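PDB 3PVZ: UDP-N-acetylglucosamine 4,6-dehydratase from Vibrio fischeri, which binds NAD and, as its family suggests, probably acts as a lyase that dehydrates the nucleotide sugar UDP-N-acetylglucosamine. Local coordinates for residues 361-364 with 365-368; 373-376 with 377-381. All coordinates share one frame; numbering follows the deposited sequence.

Interaction 1 (361-364 with 365-368); sequences IGQM and KTDR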
loop_
_atom_site.group_PDB
_atom_site.type_symbol
_atom_site.label_atom_id
_atom_site.label_comp_id
_atom_site.label_asym_id
_atom_site.label_seq_id
_atom_site.Cartn_x
_atom_site.Cartn_y
_atom_site.Cartn_z
ATOM N N ILE A 361 -10.054 -4.971 -22.720
ATOM C CA ILE A 361 -9.623 -5.248 -21.346
ATOM C C ILE A 361 -10.619 -6.193 -20.669
ATOM O O ILE A 361 -10.197 -7.187 -20.065
ATOM C CB ILE A 361 -9.435 -3.987 -20.496
ATOM C CG1 ILE A 361 -8.219 -3.189 -20.968
ATOM C CG2 ILE A 361 -9.228 -4.367 -19.023
ATOM C CD1 ILE A 361 -6.882 -3.759 -20.493
ATOM N N GLY A 362 -11.920 -5.893 -20.781
ATOM C CA GLY A 362 -12.987 -6.742 -20.218
ATOM C C GLY A 362 -12.858 -8.215 -20.658
ATOM O O GLY A 362 -13.046 -9.114 -19.844
ATOM N N GLN A 363 -12.508 -8.436 -21.930
ATOM C CA GLN A 363 -12.377 -9.787 -22.493
ATOM C C GLN A 363 -11.113 -10.480 -22.009
ATOM O O GLN A 363 -11.104 -11.684 -21.844
ATOM C CB GLN A 363 -12.413 -9.787 -24.040
ATOM C CG GLN A 363 -12.604 -11.210 -24.684
ATOM C CD GLN A 363 -14.019 -11.827 -24.449
ATOM O OE1 GLN A 363 -15.040 -11.229 -24.819
ATOM N NE2 GLN A 363 -14.068 -13.022 -23.836
HETATM N N MSE A 364 -10.028 -9.750 -21.806
HETATM C CA MSE A 364 -8.885 -10.360 -21.170
HETATM C C MSE A 364 -9.298 -10.857 -19.779
HETATM O O MSE A 364 -8.938 -11.944 -19.375
HETATM C CB MSE A 364 -7.730 -9.374 -21.063
HETATM C CG MSE A 364 -7.021 -9.089 -22.375
HETATM SE SE MSE A 364 -5.594 -7.783 -22.113
HETATM C CE MSE A 364 -6.040 -6.582 -23.606
ATOM N N LYS A 365 -10.061 -10.059 -19.051
ATOM C CA LYS A 365 -10.507 -10.452 -17.711
ATOM C C LYS A 365 -11.470 -11.646 -17.715
ATOM O O LYS A 365 -11.518 -12.405 -16.759
ATOM C CB LYS A 365 -11.164 -9.286 -17.007
ATOM C CG LYS A 365 -10.180 -8.209 -16.571
ATOM C CD LYS A 365 -10.909 -7.099 -15.947
ATOM C CE LYS A 365 -10.017 -5.899 -15.683
ATOM N NZ LYS A 365 -10.739 -4.819 -14.897
ATOM N N THR A 366 -12.234 -11.791 -18.785
ATOM C CA THR A 366 -13.196 -12.865 -18.915
ATOM C C THR A 366 -12.439 -14.136 -19.193
ATOM O O THR A 366 -12.721 -15.162 -18.586
ATOM C CB THR A 366 -14.194 -12.580 -20.041
ATOM O OG1 THR A 366 -15.055 -11.513 -19.629
ATOM C CG2 THR A 366 -15.038 -13.823 -20.388
ATOM N N ASP A 367 -11.450 -14.045 -20.078
ATOM C CA ASP A 367 -10.632 -15.184 -20.444
ATOM C C ASP A 367 -9.755 -15.690 -19.291
ATOM O O ASP A 367 -9.235 -16.810 -19.343
ATOM C CB ASP A 367 -9.769 -14.839 -21.669
ATOM C CG ASP A 367 -10.606 -14.415 -22.887
ATOM O OD1 ASP A 367 -11.829 -14.666 -22.897
ATOM O OD2 ASP A 367 -10.042 -13.814 -23.827
ATOM N N ARG A 368 -9.613 -14.872 -18.255
ATOM C CA ARG A 368 -8.813 -15.172 -17.064
ATOM C C ARG A 368 -7.361 -15.359 -17.421
ATOM O O ARG A 368 -6.599 -15.936 -16.647
ATOM C CB ARG A 368 -9.309 -16.406 -16.277
ATOM C CG ARG A 368 -10.816 -16.542 -16.004
ATOM C CD ARG A 368 -11.466 -15.311 -15.474
ATOM N NE ARG A 368 -11.809 -15.354 -14.047
ATOM C CZ ARG A 368 -12.540 -14.410 -13.443
ATOM N NH1 ARG A 368 -13.016 -13.390 -14.159
ATOM N NH2 ARG A 368 -12.825 -14.488 -12.137
#
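Gln363 and Asp367, one helical turn apart near the end of helix 351-367, are joined by a side-chain hydrogen bond: NE2 of Gln363 donates a hydrogen bond to OD1 of Asp367 over 2.9 Å, nearly straight at 168°. The acceptor lies in the plane of the glutamine amide, whereas the donor meets OD1 on its syn side but well out of the carboxylate plane, the two flat groups being turned 37° apart. Gln363 reaches along the helix because CG stands anti to the backbone N and the chain then bends at chi2 (69°).

The other bonds involve the backbone. Gly362 O accepts from both N and OG1 of Thr366, at 3.0 and 3.1 Å, and the two donors arrive from opposite faces of its carbonyl plane. That second grip depends on OG1 lying beside the threonine's own backbone N. Lys365 N binds Ile361 O and Asp367 N binds Gln363 O, each at 3.0 Å. At the exit, NH1 of Arg368 donates to Lys365 O over 3.2 Å, curling its guanidinium back onto the last turn.

Apolar contact is slight: CE of the extended Lys365 chain crosses CG2 of Ile361 at 3.8 Å, on its way to a salt bridge between NZ and Asp139 of helix 131-154. Ile361 and Met364, a selenomethionine, are buried against helices 131-154 and 372-382. Arg368 leaves helical geometry with positive phi and packs on Ile101 of the second subunit. The whole is the C-terminal end of an amphipathic helix, with an i to i+4 glutamine-aspartate bond on its exposed side.

Interaction 2 (373-376 with 377-381); sequences EEIV and QLFFI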
loop_
_atom_site.group_PDB
_atom_site.type_symbol
_atom_site.label_atom_id
_atom_site.label_comp_id
_atom_site.label_asym_id
_atom_site.label_seq_id
_atom_site.Cartn_x
_atom_site.Cartn_y
_atom_site.Cartn_z
ATOM N N GLU A 373 2.286 -8.611 -23.773
ATOM C CA GLU A 373 2.393 -8.078 -25.119
ATOM C C GLU A 373 1.033 -7.807 -25.749
ATOM O O GLU A 373 0.914 -6.967 -26.614
ATOM C CB GLU A 373 3.248 -9.019 -25.987
ATOM C CG GLU A 373 4.753 -8.905 -25.657
ATOM C CD GLU A 373 5.366 -7.565 -26.126
ATOM O OE1 GLU A 373 5.316 -7.298 -27.357
ATOM O OE2 GLU A 373 5.881 -6.785 -25.267
ATOM N N GLU A 374 0.005 -8.517 -25.307
ATOM C CA GLU A 374 -1.363 -8.198 -25.695
ATOM C C GLU A 374 -1.769 -6.794 -25.208
ATOM O O GLU A 374 -2.430 -6.041 -25.932
ATOM C CB GLU A 374 -2.293 -9.221 -25.066
ATOM C CG GLU A 374 -3.553 -9.509 -25.825
ATOM C CD GLU A 374 -4.422 -10.497 -25.092
ATOM O OE1 GLU A 374 -3.911 -11.161 -24.154
ATOM O OE2 GLU A 374 -5.625 -10.583 -25.439
ATOM N N ILE A 375 -1.381 -6.453 -23.980
ATOM C CA ILE A 375 -1.704 -5.134 -23.419
ATOM C C ILE A 375 -0.920 -4.045 -24.162
ATOM O O ILE A 375 -1.500 -3.040 -24.592
ATOM C CB ILE A 375 -1.420 -5.039 -21.896
ATOM C CG1 ILE A 375 -2.093 -6.185 -21.126
ATOM C CG2 ILE A 375 -1.912 -3.685 -21.342
ATOM C CD1 ILE A 375 -2.079 -6.017 -19.624
ATOM N N VAL A 376 0.385 -4.279 -24.355
ATOM C CA VAL A 376 1.238 -3.373 -25.135
ATOM C C VAL A 376 0.647 -3.112 -26.509
ATOM O O VAL A 376 0.618 -1.975 -26.964
ATOM C CB VAL A 376 2.672 -3.891 -25.308
ATOM C CG1 VAL A 376 3.457 -2.977 -26.255
ATOM C CG2 VAL A 376 3.381 -3.982 -23.957
ATOM N N GLN A 377 0.148 -4.149 -27.160
ATOM C CA GLN A 377 -0.453 -3.975 -28.481
ATOM C C GLN A 377 -1.703 -3.109 -28.438
ATOM O O GLN A 377 -1.925 -2.277 -29.307
ATOM C CB GLN A 377 -0.774 -5.322 -29.108
ATOM C CG GLN A 377 0.459 -6.061 -29.576
ATOM C CD GLN A 377 1.266 -5.272 -30.613
ATOM O OE1 GLN A 377 0.726 -4.812 -31.627
ATOM N NE2 GLN A 377 2.559 -5.097 -30.344
ATOM N N LEU A 378 -2.530 -3.310 -27.429
ATOM C CA LEU A 378 -3.664 -2.445 -27.229
ATOM C C LEU A 378 -3.200 -0.998 -26.950
ATOM O O LEU A 378 -3.749 -0.057 -27.497
ATOM C CB LEU A 378 -4.518 -2.988 -26.089
ATOM C CG LEU A 378 -5.692 -2.169 -25.602
ATOM C CD1 LEU A 378 -6.720 -2.039 -26.711
ATOM C CD2 LEU A 378 -6.238 -2.888 -24.376
ATOM N N PHE A 379 -2.178 -0.835 -26.120
ATOM C CA PHE A 379 -1.629 0.495 -25.867
ATOM C C PHE A 379 -1.107 1.159 -27.149
ATOM O O PHE A 379 -1.195 2.366 -27.279
ATOM C CB PHE A 379 -0.511 0.478 -24.807
ATOM C CG PHE A 379 -1.001 0.484 -23.374
ATOM C CD1 PHE A 379 -2.132 -0.224 -22.978
ATOM C CD2 PHE A 379 -0.296 1.162 -22.410
ATOM C CE1 PHE A 379 -2.540 -0.229 -21.654
ATOM C CE2 PHE A 379 -0.709 1.154 -21.089
ATOM C CZ PHE A 379 -1.827 0.454 -20.719
ATOM N N PHE A 380 -0.557 0.394 -28.089
ATOM C CA PHE A 380 -0.112 1.001 -29.356
ATOM C C PHE A 380 -1.295 1.540 -30.172
ATOM O O PHE A 380 -1.183 2.584 -30.822
ATOM C CB PHE A 380 0.712 0.029 -30.205
ATOM C CG PHE A 380 2.091 -0.287 -29.646
ATOM C CD1 PHE A 380 2.692 0.514 -28.677
ATOM C CD2 PHE A 380 2.797 -1.400 -30.119
ATOM C CE1 PHE A 380 3.968 0.201 -28.179
ATOM C CE2 PHE A 380 4.072 -1.710 -29.623
ATOM C CZ PHE A 380 4.655 -0.897 -28.657
ATOM N N ILE A 381 -2.433 0.856 -30.126
ATOM C CA ILE A 381 -3.633 1.339 -30.832
ATOM C C ILE A 381 -4.172 2.582 -30.130
ATOM O O ILE A 381 -4.520 3.558 -30.774
ATOM C CB ILE A 381 -4.705 0.229 -30.986
ATOM C CG1 ILE A 381 -4.250 -0.755 -32.087
ATOM C CG2 ILE A 381 -6.052 0.841 -31.303
ATOM C CD1 ILE A 381 -5.021 -2.095 -32.161
#
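Ile375 O receives the shortest hydrogen bond of this segment pair, from Phe379 N at 2.8 Å, with an N-H...O angle of 164° and the donor nearly along the C=O axis. It belongs to the i to i+4 ladder of an ordinary alpha helix, here the amphipathic helix 372-382 near the C-terminus of the chain. Phe380 N reaches Val376 O at 2.9 Å, and Gln377 N and Leu378 N take Glu373 O and Glu374 O in the same way. The Gln377 donor stands above the carbonyl plane of Glu373, and the aliphatic start of its side chain folds over the same oxygen, CG lying 3.1 Å from Glu373 O.

Two aliphatic-aromatic pairs follow the ladder, each with its side chains side by side and pointing the same way. On the buried side, CG2 of Ile375 meets CE1 of Phe379 at 3.5 Å. This branch stands anti to the isoleucine's backbone N, while CG1 lies on the other side, beside that nitrogen (chi1 -52°). The pair faces the body of the protein: Ile375 packs on Leu134 and Ile138 of helix 131-154, and Phe379 on Ile138 and on Met174, Ala177 and Ile181 of helix 174-189. Leu378 turns instead to Phe357 of helix 351-367. At the N-terminal end, Thr371 OG1 accepts a hydrogen bond from Glu374 N.

The second pair is more exposed. There the Phe380 ring presents one face to Val376, in a CH-pi contact with CG1 3.8 Å from the ring centroid and 26° off the ring normal. The methyl is displaced toward the rim, where Val376 CG1 comes within 3.4 Å of Phe380 CZ.

In the fold
Interactions 1 and 2 come in series along the chain, on the consecutive helices 351-367 and 372-382, with centres about 14 Å apart and on the same side of the chain's centre. The two helices, joined by a short connection, pack together: Met364 CE and Leu378 CD2 approach to 3.8 Å, and Met364 SE also lies against Ile375 CG1. Both contacts face helix 131-154, while interaction 2 additionally reaches helix 174-189. The C-terminal helix pair is thus laid against helices flanking the large mixed sheet of the Rossmann-type domain. NAD itself is not touched: the side chain of Lys365 is about 12 Å from a bound NAD, and the side chain of Phe379 is about 14 Å from one.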